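Local coordinates for N-acetylmuramoyl-L-alanine amidase (PDB 4RN7), which probably hydrolyses, as a zinc-dependent amidase domain, the bond between N-acetylmuramic acid and L-alanine in cell-wall peptidoglycan, at residues Thr93-Trp98 against Ser120-Arg125; Gln112-Thr117 against Gln176-Tyr181. All blocks are in the same frame, centred on the assembly; numbering follows the deposited sequence. Where two conformers were deposited one is given.

Interaction 1: Thr93-Trp98 against Ser120-Arg125; sequences TGIETW and SYVKVR
Ile-95 and Val-124 meet through one methyl: CG2 of Val-124 lies 3.9 Å from CD1 of Ile-95 and nearly as close to its CG1. The valine torsion (chi1 -68°) sets CG2 between its own backbone N and carbonyl carbon, on the side that faces Ile-95. The CB-CG1-CD1 arm of the isoleucine runs obliquely past this methyl, touching it with both CG1 and CD1. CG2 of Val-122 reaches the same CD1 more loosely, at 4.4 Å. Next to this apolar patch the backbones join: Ile-95 N donates to Arg-125 O over 3.1 Å, and with a C=O...N angle of 167° the donor lies almost on the line of the carbonyl bond. That carbonyl oxygen also sits 3.4 Å from CA of Gly-94, where a CB would collide with Arg-125 O; at the glycine's backbone angles a CB would also be jammed against Thr-93 O. Arg-125 itself leaves with CG anti to its backbone N (chi1 175°) and stays extended as far as NE, crossing Thr-93 at about a right angle. Its outer part is tentative, being one of two modelled conformers: here CD comes to 3.7 Å from Thr-93 OG1, and Thr-93 O lies at the edge of the guanidinium, in its plane. Lys-123, the first residue after the helix to leave helical phi/psi and one with positive phi, turns the chain just before Val-124 and Arg-125. The contact joins the start of strand 95-99 to the exit of helix 107-122 within the beta-alpha-beta unit that strand 126-131, parallel to 95-99, completes. Ile-95 also packs on Ile-147 of antiparallel strand 144-151, while Val-124 touches Tyr-166 of helix 164-185.

Interaction 2: Gln112-Thr117 against Gln176-Tyr181; sequences QTVQST and QGVLSY
Thr-113 and Thr-117 share nearly one torsion, chi1 near -60°, which sets CG2 anti to the backbone N in both and carries the two methyls toward Gly-177 and its neighbours. In this roughly antiparallel, obliquely crossed helix pair, 107-122 against 164-185, the local axes approach to 7.9 Å with 143° between their N-to-C directions. Gly-177 makes that spacing possible: its CA is 4.0 Å from CA of Val-114, and a CB there would strike the latter atom. The two threonines flank the glycine along the opposing helix. CG2 of Thr-113 rests 3.5 Å from Gly-177 O and also meets Ser-180, whose OG is 3.7 Å away. One turn later, CG2 of Thr-117 packs on CB of Gln-176 and on Gly-177 N, the two side chains crossing at a slant, while Thr-117 OG1 stands 3.6 Å from CA of Gly-177. To one side of the threonines, toward the sheet, Val-114 CG2 lies 3.7 Å from Gly-177 C, beside the peptide that leads to Val-178, and the same methyl touches CG2 of Val-178. Val-114 also packs on Ile-145 and Ile-147, linking this helix pair to the central sheet.

The contact is one of van der Waals packing, with no hydrogen bond across the two segments; both threonine hydroxyls bond within their own helix. Thr-113 OG1 bonds to Glu-109 O, and Gln-176, whose chain bends away beyond CB, pairs its NE2 with Glu-172. The hydroxyl of Thr-117 donates back to Thr-113 O, fixing the side chain's rotation; the OG1...O distance is 2.7 Å, and the donor is tilted 32° from the carbonyl plane. That oxygen also accepts from Thr-117 N, with the two donors on opposite faces of the carbonyl plane.

Helix 107-122 serves both contacts: its C-terminal exit forms interaction 1 and its middle forms interaction 2, with centres 12 Å apart. Gln-115, turned away from helix 164-185, connects them through two probable hydrogen bonds: NE2 lies 2.8 Å from Ile-95 O, and OE1 lies 2.8 Å from Thr-97 OG1. A second junction is packing alone, Tyr-121 OH being 3.4 Å from Gln-176 CG. Neither contact forms the metal site of His-12, Glu-28 and His-82; the Ile-95 side chain is about 13 Å from the zinc ion and about 10 Å from the His-82 side chain. A bound buffer molecule, HEPES, approaches the Arg-125 side chain to about 4 Å.

Interaction 1: Thr93-Trp98 against Ser120-Arg125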
ATOM      1  N   THR A  93      11.301   9.941  -8.494  1.00 31.83           N
ATOM      2  CA  THR A  93      10.327  10.383  -7.491  1.00 27.58           C
ATOM      3  C   THR A  93       8.896  10.026  -7.854  1.00 34.20           C
ATOM      4  O   THR A  93       8.592   9.771  -9.018  1.00 35.75           O
ATOM      5  CB  THR A  93      10.364  11.901  -7.279  1.00 36.95           C
ATOM      6  OG1 THR A  93      10.102  12.558  -8.525  1.00 41.81           O
ATOM      7  CG2 THR A  93      11.709  12.333  -6.734  1.00 35.16           C
ATOM      8  N   GLY A  94       8.024   9.999  -6.853  1.00 31.40           N
ATOM      9  CA  GLY A  94       6.604   9.872  -7.113  1.00 27.90           C
ATOM     10  C   GLY A  94       6.002   8.554  -6.666  1.00 31.47           C
ATOM     11  O   GLY A  94       6.703   7.631  -6.244  1.00 29.65           O
ATOM     12  N   ILE A  95       4.683   8.465  -6.787  1.00 28.36           N
ATOM     13  CA  ILE A  95       3.948   7.305  -6.317  1.00 27.09           C
ATOM     14  C   ILE A  95       3.256   6.626  -7.498  1.00 32.28           C
ATOM     15  O   ILE A  95       2.745   7.309  -8.394  1.00 31.23           O
ATOM     16  CB  ILE A  95       2.911   7.761  -5.282  1.00 29.01           C
ATOM     17  CG1 ILE A  95       3.627   8.224  -4.003  1.00 30.45           C
ATOM     18  CG2 ILE A  95       1.915   6.647  -4.952  1.00 28.40           C
ATOM     19  CD1 ILE A  95       2.687   8.655  -2.893  1.00 32.55           C
ATOM     20  N   GLU A  96       3.247   5.293  -7.508  1.00 29.02           N
ATOM     21  CA  GLU A  96       2.502   4.549  -8.519  1.00 26.73           C
ATOM     22  C   GLU A  96       1.758   3.440  -7.805  1.00 28.47           C
ATOM     23  O   GLU A  96       2.149   3.031  -6.712  1.00 29.96           O
ATOM     24  CB  GLU A  96       3.436   3.945  -9.575  1.00 28.93           C
ATOM     25  CG  GLU A  96       4.545   3.066  -9.011  1.00 31.84           C
ATOM     26  CD  GLU A  96       5.530   2.633 -10.079  1.00 41.10           C
ATOM     27  OE1 GLU A  96       5.993   3.503 -10.842  1.00 37.88           O
ATOM     28  OE2 GLU A  96       5.840   1.427 -10.166  1.00 36.95           O
ATOM     29  N   THR A  97       0.687   2.952  -8.416  1.00 25.71           N
ATOM     30  CA  THR A  97      -0.099   1.889  -7.787  1.00 26.57           C
ATOM     31  C   THR A  97      -0.209   0.705  -8.736  1.00 28.68           C
ATOM     32  O   THR A  97      -0.553   0.876  -9.906  1.00 29.71           O
ATOM     33  CB  THR A  97      -1.495   2.408  -7.448  1.00 30.95           C
ATOM     34  OG1 THR A  97      -1.383   3.480  -6.506  1.00 29.49           O
ATOM     35  CG2 THR A  97      -2.350   1.291  -6.838  1.00 25.80           C
ATOM     36  N   TRP A  98       0.107  -0.490  -8.240  1.00 27.06           N
ATOM     37  CA  TRP A  98       0.089  -1.703  -9.048  1.00 31.55           C
ATOM     38  C   TRP A  98      -1.209  -2.479  -8.860  1.00 33.59           C
ATOM     39  O   TRP A  98      -1.830  -2.414  -7.796  1.00 29.43           O
ATOM     40  CB  TRP A  98       1.217  -2.640  -8.622  1.00 30.38           C
ATOM     41  CG  TRP A  98       2.610  -2.102  -8.763  1.00 33.35           C
ATOM     42  CD1 TRP A  98       2.992  -0.903  -9.293  1.00 33.89           C
ATOM     43  CD2 TRP A  98       3.812  -2.772  -8.362  1.00 33.20           C
ATOM     44  NE1 TRP A  98       4.370  -0.789  -9.245  1.00 35.81           N
ATOM     45  CE2 TRP A  98       4.890  -1.921  -8.670  1.00 34.66           C
ATOM     46  CE3 TRP A  98       4.077  -4.011  -7.760  1.00 34.13           C
ATOM     47  CZ2 TRP A  98       6.222  -2.277  -8.404  1.00 39.54           C
ATOM     48  CZ3 TRP A  98       5.399  -4.358  -7.497  1.00 38.21           C
ATOM     49  CH2 TRP A  98       6.449  -3.497  -7.821  1.00 37.81           C
ATOM     50  N   SER A 120      -4.022  13.931  -5.063  1.00 46.66           N
ATOM     51  CA  SER A 120      -4.700  15.150  -4.631  0.69 45.55           C
ATOM     52  C   SER A 120      -4.321  15.538  -3.202  1.00 50.29           C
ATOM     53  O   SER A 120      -4.288  16.721  -2.872  1.00 52.52           O
ATOM     54  CB  SER A 120      -6.214  15.003  -4.757  0.69 47.64           C
ATOM     55  OG  SER A 120      -6.704  14.049  -3.834  0.69 48.92           O
ATOM     56  N   TYR A 121      -4.025  14.544  -2.371  1.00 42.17           N
ATOM     57  CA  TYR A 121      -3.692  14.765  -0.960  1.00 42.34           C
ATOM     58  C   TYR A 121      -2.230  15.107  -0.657  1.00 47.82           C
ATOM     59  O   TYR A 121      -1.965  15.967   0.180  1.00 53.91           O
ATOM     60  CB  TYR A 121      -4.141  13.563  -0.120  1.00 37.55           C
ATOM     61  CG  TYR A 121      -5.589  13.664   0.276  1.00 39.67           C
ATOM     62  CD1 TYR A 121      -6.601  13.420  -0.646  1.00 43.31           C
ATOM     63  CD2 TYR A 121      -5.950  14.026   1.568  1.00 46.04           C
ATOM     64  CE1 TYR A 121      -7.936  13.525  -0.290  1.00 47.98           C
ATOM     65  CE2 TYR A 121      -7.281  14.133   1.936  1.00 48.39           C
ATOM     66  CZ  TYR A 121      -8.269  13.881   1.002  1.00 51.00           C
ATOM     67  OH  TYR A 121      -9.593  13.987   1.365  1.00 52.54           O
ATOM     68  N   VAL A 122      -1.287  14.432  -1.311  1.00 38.29           N
ATOM     69  CA  VAL A 122       0.132  14.691  -1.040  1.00 35.54           C
ATOM     70  C   VAL A 122       0.781  15.494  -2.164  1.00 41.14           C
ATOM     71  O   VAL A 122       1.854  16.091  -1.975  1.00 44.18           O
ATOM     72  CB  VAL A 122       0.931  13.399  -0.786  1.00 34.87           C
ATOM     73  CG1 VAL A 122       0.662  12.885   0.612  1.00 46.31           C
ATOM     74  CG2 VAL A 122       0.573  12.351  -1.807  1.00 45.55           C
ATOM     75  N   LYS A 123       0.122  15.518  -3.322  1.00 38.09           N
ATOM     76  CA  LYS A 123       0.567  16.360  -4.447  1.00 43.42           C
ATOM     77  C   LYS A 123       1.997  16.002  -4.840  1.00 50.87           C
ATOM     78  O   LYS A 123       2.891  16.854  -4.923  1.00 56.35           O
ATOM     79  CB  LYS A 123       0.419  17.857  -4.131  1.00 56.03           C
ATOM     80  CG  LYS A 123      -1.022  18.307  -3.896  1.00 59.80           C
ATOM     81  CD  LYS A 123      -1.259  18.662  -2.434  1.00 68.23           C
ATOM     82  N   VAL A 124       2.180  14.706  -5.054  1.00 38.38           N
ATOM     83  CA  VAL A 124       3.434  14.099  -5.448  1.00 36.43           C
ATOM     84  C   VAL A 124       3.322  13.836  -6.935  1.00 32.60           C
ATOM     85  O   VAL A 124       2.246  13.984  -7.520  1.00 38.39           O
ATOM     86  CB  VAL A 124       3.610  12.748  -4.747  1.00 48.68           C
ATOM     87  CG1 VAL A 124       3.801  12.955  -3.267  1.00 54.57           C
ATOM     88  CG2 VAL A 124       2.395  11.882  -4.989  1.00 42.49           C
ATOM     89  N   ARG A 125       4.430  13.424  -7.535  1.00 36.59           N
ATOM     90  CA  ARG A 125       4.466  13.123  -8.956  0.63 41.21           C
ATOM     91  C   ARG A 125       3.593  11.904  -9.228  1.00 38.54           C
ATOM     92  O   ARG A 125       3.708  10.888  -8.539  1.00 34.25           O
ATOM     93  CB  ARG A 125       5.910  12.865  -9.374  0.63 46.03           C
ATOM     94  CG  ARG A 125       6.108  12.413 -10.797  0.63 52.17           C
ATOM     95  CD  ARG A 125       7.567  12.628 -11.191  0.63 57.46           C
ATOM     96  NE  ARG A 125       7.960  11.778 -12.306  0.63 59.91           N
ATOM     97  CZ  ARG A 125       7.899  12.152 -13.579  0.63 59.59           C
ATOM     98  NH1 ARG A 125       7.460  13.366 -13.900  0.63 51.83           N
ATOM     99  NH2 ARG A 125       8.275  11.311 -14.533  0.63 62.50           N
TER

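Interaction 2: Gln112-Thr117 against Gln176-Tyr181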
ATOM      1  N   GLN A 112      -6.772   3.019  -9.899  1.00 38.21           N
ATOM      2  CA  GLN A 112      -6.864   4.372 -10.436  1.00 39.12           C
ATOM      3  C   GLN A 112      -7.483   5.342  -9.427  1.00 40.35           C
ATOM      4  O   GLN A 112      -7.014   6.475  -9.270  1.00 41.71           O
ATOM      5  CB  GLN A 112      -7.644   4.397 -11.752  1.00 44.51           C
ATOM      6  CG  GLN A 112      -7.616   5.758 -12.442  1.00 55.23           C
ATOM      7  CD  GLN A 112      -6.204   6.210 -12.801  1.00 62.66           C
ATOM      8  OE1 GLN A 112      -5.669   5.828 -13.841  1.00 71.36           O
ATOM      9  NE2 GLN A 112      -5.595   7.024 -11.936  1.00 47.13           N
ATOM     10  N   THR A 113      -8.533   4.896  -8.743  1.00 41.50           N
ATOM     11  CA  THR A 113      -9.216   5.740  -7.766  1.00 46.33           C
ATOM     12  C   THR A 113      -8.279   6.100  -6.607  1.00 35.65           C
ATOM     13  O   THR A 113      -8.149   7.278  -6.248  1.00 37.04           O
ATOM     14  CB  THR A 113     -10.506   5.070  -7.260  1.00 47.69           C
ATOM     15  OG1 THR A 113     -11.383   4.859  -8.371  1.00 46.95           O
ATOM     16  CG2 THR A 113     -11.207   5.943  -6.234  1.00 48.32           C
ATOM     17  N   VAL A 114      -7.619   5.090  -6.046  1.00 32.64           N
ATOM     18  CA  VAL A 114      -6.655   5.319  -4.970  1.00 29.95           C
ATOM     19  C   VAL A 114      -5.491   6.199  -5.444  1.00 38.02           C
ATOM     20  O   VAL A 114      -5.160   7.198  -4.798  1.00 33.06           O
ATOM     21  CB  VAL A 114      -6.159   3.997  -4.367  1.00 31.24           C
ATOM     22  CG1 VAL A 114      -4.921   4.223  -3.498  1.00 27.60           C
ATOM     23  CG2 VAL A 114      -7.281   3.341  -3.546  1.00 34.61           C
ATOM     24  N   GLN A 115      -4.893   5.852  -6.581  1.00 32.73           N
ATOM     25  CA  GLN A 115      -3.794   6.660  -7.140  1.00 35.03           C
ATOM     26  C   GLN A 115      -4.160   8.134  -7.345  1.00 36.55           C
ATOM     27  O   GLN A 115      -3.417   9.027  -6.924  1.00 35.21           O
ATOM     28  CB  GLN A 115      -3.294   6.052  -8.453  1.00 30.11           C
ATOM     29  CG  GLN A 115      -2.238   6.889  -9.172  1.00 32.39           C
ATOM     30  CD  GLN A 115      -0.863   6.758  -8.545  1.00 33.49           C
ATOM     31  OE1 GLN A 115      -0.593   5.818  -7.797  1.00 33.06           O
ATOM     32  NE2 GLN A 115       0.022   7.705  -8.856  1.00 30.85           N
ATOM     33  N   SER A 116      -5.298   8.395  -7.981  1.00 35.77           N
ATOM     34  CA  SER A 116      -5.717   9.771  -8.216  1.00 38.86           C
ATOM     35  C   SER A 116      -5.976  10.528  -6.916  1.00 41.10           C
ATOM     36  O   SER A 116      -5.672  11.714  -6.811  1.00 39.69           O
ATOM     37  CB  SER A 116      -6.955   9.803  -9.106  1.00 49.94           C
ATOM     38  OG  SER A 116      -6.644   9.304 -10.389  1.00 49.60           O
ATOM     39  N   THR A 117      -6.528   9.835  -5.925  1.00 36.57           N
ATOM     40  CA  THR A 117      -6.852  10.474  -4.658  1.00 41.09           C
ATOM     41  C   THR A 117      -5.569  10.813  -3.888  1.00 35.94           C
ATOM     42  O   THR A 117      -5.449  11.901  -3.307  1.00 38.58           O
ATOM     43  CB  THR A 117      -7.783   9.582  -3.816  1.00 41.78           C
ATOM     44  OG1 THR A 117      -8.955   9.272  -4.586  1.00 40.60           O
ATOM     45  CG2 THR A 117      -8.202  10.309  -2.548  1.00 43.87           C
ATOM     46  N   GLN A 176      -9.391   7.813   1.593  1.00 37.99           N
ATOM     47  CA  GLN A 176     -10.445   8.398   0.779  1.00 40.02           C
ATOM     48  C   GLN A 176     -10.592   7.684  -0.558  1.00 39.56           C
ATOM     49  O   GLN A 176     -11.705   7.553  -1.065  1.00 41.04           O
ATOM     50  CB  GLN A 176     -10.222   9.899   0.587  1.00 41.60           C
ATOM     51  CG  GLN A 176     -10.400  10.699   1.877  1.00 45.14           C
ATOM     52  CD  GLN A 176     -11.746  10.447   2.543  1.00 54.98           C
ATOM     53  OE1 GLN A 176     -12.748  10.179   1.876  1.00 58.15           O
ATOM     54  NE2 GLN A 176     -11.771  10.525   3.870  1.00 53.53           N
ATOM     55  N   GLY A 177      -9.481   7.204  -1.113  1.00 37.81           N
ATOM     56  CA  GLY A 177      -9.531   6.452  -2.358  1.00 37.71           C
ATOM     57  C   GLY A 177     -10.241   5.121  -2.180  1.00 38.38           C
ATOM     58  O   GLY A 177     -11.085   4.728  -2.991  1.00 42.28           O
ATOM     59  N   VAL A 178      -9.890   4.419  -1.111  1.00 36.39           N
ATOM     60  CA  VAL A 178     -10.548   3.160  -0.788  1.00 36.70           C
ATOM     61  C   VAL A 178     -12.045   3.351  -0.549  1.00 40.95           C
ATOM     62  O   VAL A 178     -12.861   2.596  -1.080  1.00 43.17           O
ATOM     63  CB  VAL A 178      -9.911   2.517   0.443  1.00 35.98           C
ATOM     64  CG1 VAL A 178     -10.705   1.284   0.888  1.00 37.25           C
ATOM     65  CG2 VAL A 178      -8.480   2.146   0.138  1.00 34.47           C
ATOM     66  N   LEU A 179     -12.403   4.360   0.242  1.00 40.21           N
ATOM     67  CA  LEU A 179     -13.808   4.599   0.579  1.00 48.22           C
ATOM     68  C   LEU A 179     -14.604   4.968  -0.666  1.00 49.91           C
ATOM     69  O   LEU A 179     -15.762   4.566  -0.820  1.00 49.58           O
ATOM     70  CB  LEU A 179     -13.937   5.708   1.628  1.00 43.38           C
ATOM     71  CG  LEU A 179     -13.428   5.428   3.040  1.00 42.94           C
ATOM     72  CD1 LEU A 179     -13.568   6.648   3.916  1.00 44.76           C
ATOM     73  CD2 LEU A 179     -14.197   4.266   3.632  1.00 56.35           C
ATOM     74  N   SER A 180     -13.974   5.742  -1.543  1.00 48.67           N
ATOM     75  CA  SER A 180     -14.585   6.145  -2.801  1.00 52.06           C
ATOM     76  C   SER A 180     -14.804   4.941  -3.716  1.00 57.27           C
ATOM     77  O   SER A 180     -15.796   4.877  -4.443  1.00 57.74           O
ATOM     78  CB  SER A 180     -13.720   7.193  -3.493  1.00 51.61           C
ATOM     79  OG  SER A 180     -14.249   7.529  -4.755  1.00 61.83           O
ATOM     80  N   TYR A 181     -13.880   3.984  -3.675  1.00 49.18           N
ATOM     81  CA  TYR A 181     -14.058   2.749  -4.426  1.00 47.46           C
ATOM     82  C   TYR A 181     -15.210   1.931  -3.842  1.00 50.10           C
ATOM     83  O   TYR A 181     -16.125   1.533  -4.567  1.00 53.37           O
ATOM     84  CB  TYR A 181     -12.776   1.907  -4.429  1.00 49.50           C
ATOM     85  CG  TYR A 181     -12.968   0.568  -5.116  1.00 48.14           C
ATOM     86  CD1 TYR A 181     -12.981   0.475  -6.503  1.00 46.93           C
ATOM     87  CD2 TYR A 181     -13.160  -0.597  -4.381  1.00 50.32           C
ATOM     88  CE1 TYR A 181     -13.170  -0.741  -7.140  1.00 49.49           C
ATOM     89  CE2 TYR A 181     -13.345  -1.821  -5.011  1.00 50.34           C
ATOM     90  CZ  TYR A 181     -13.352  -1.884  -6.389  1.00 51.64           C
ATOM     91  OH  TYR A 181     -13.538  -3.092  -7.020  1.00 57.76           O
TER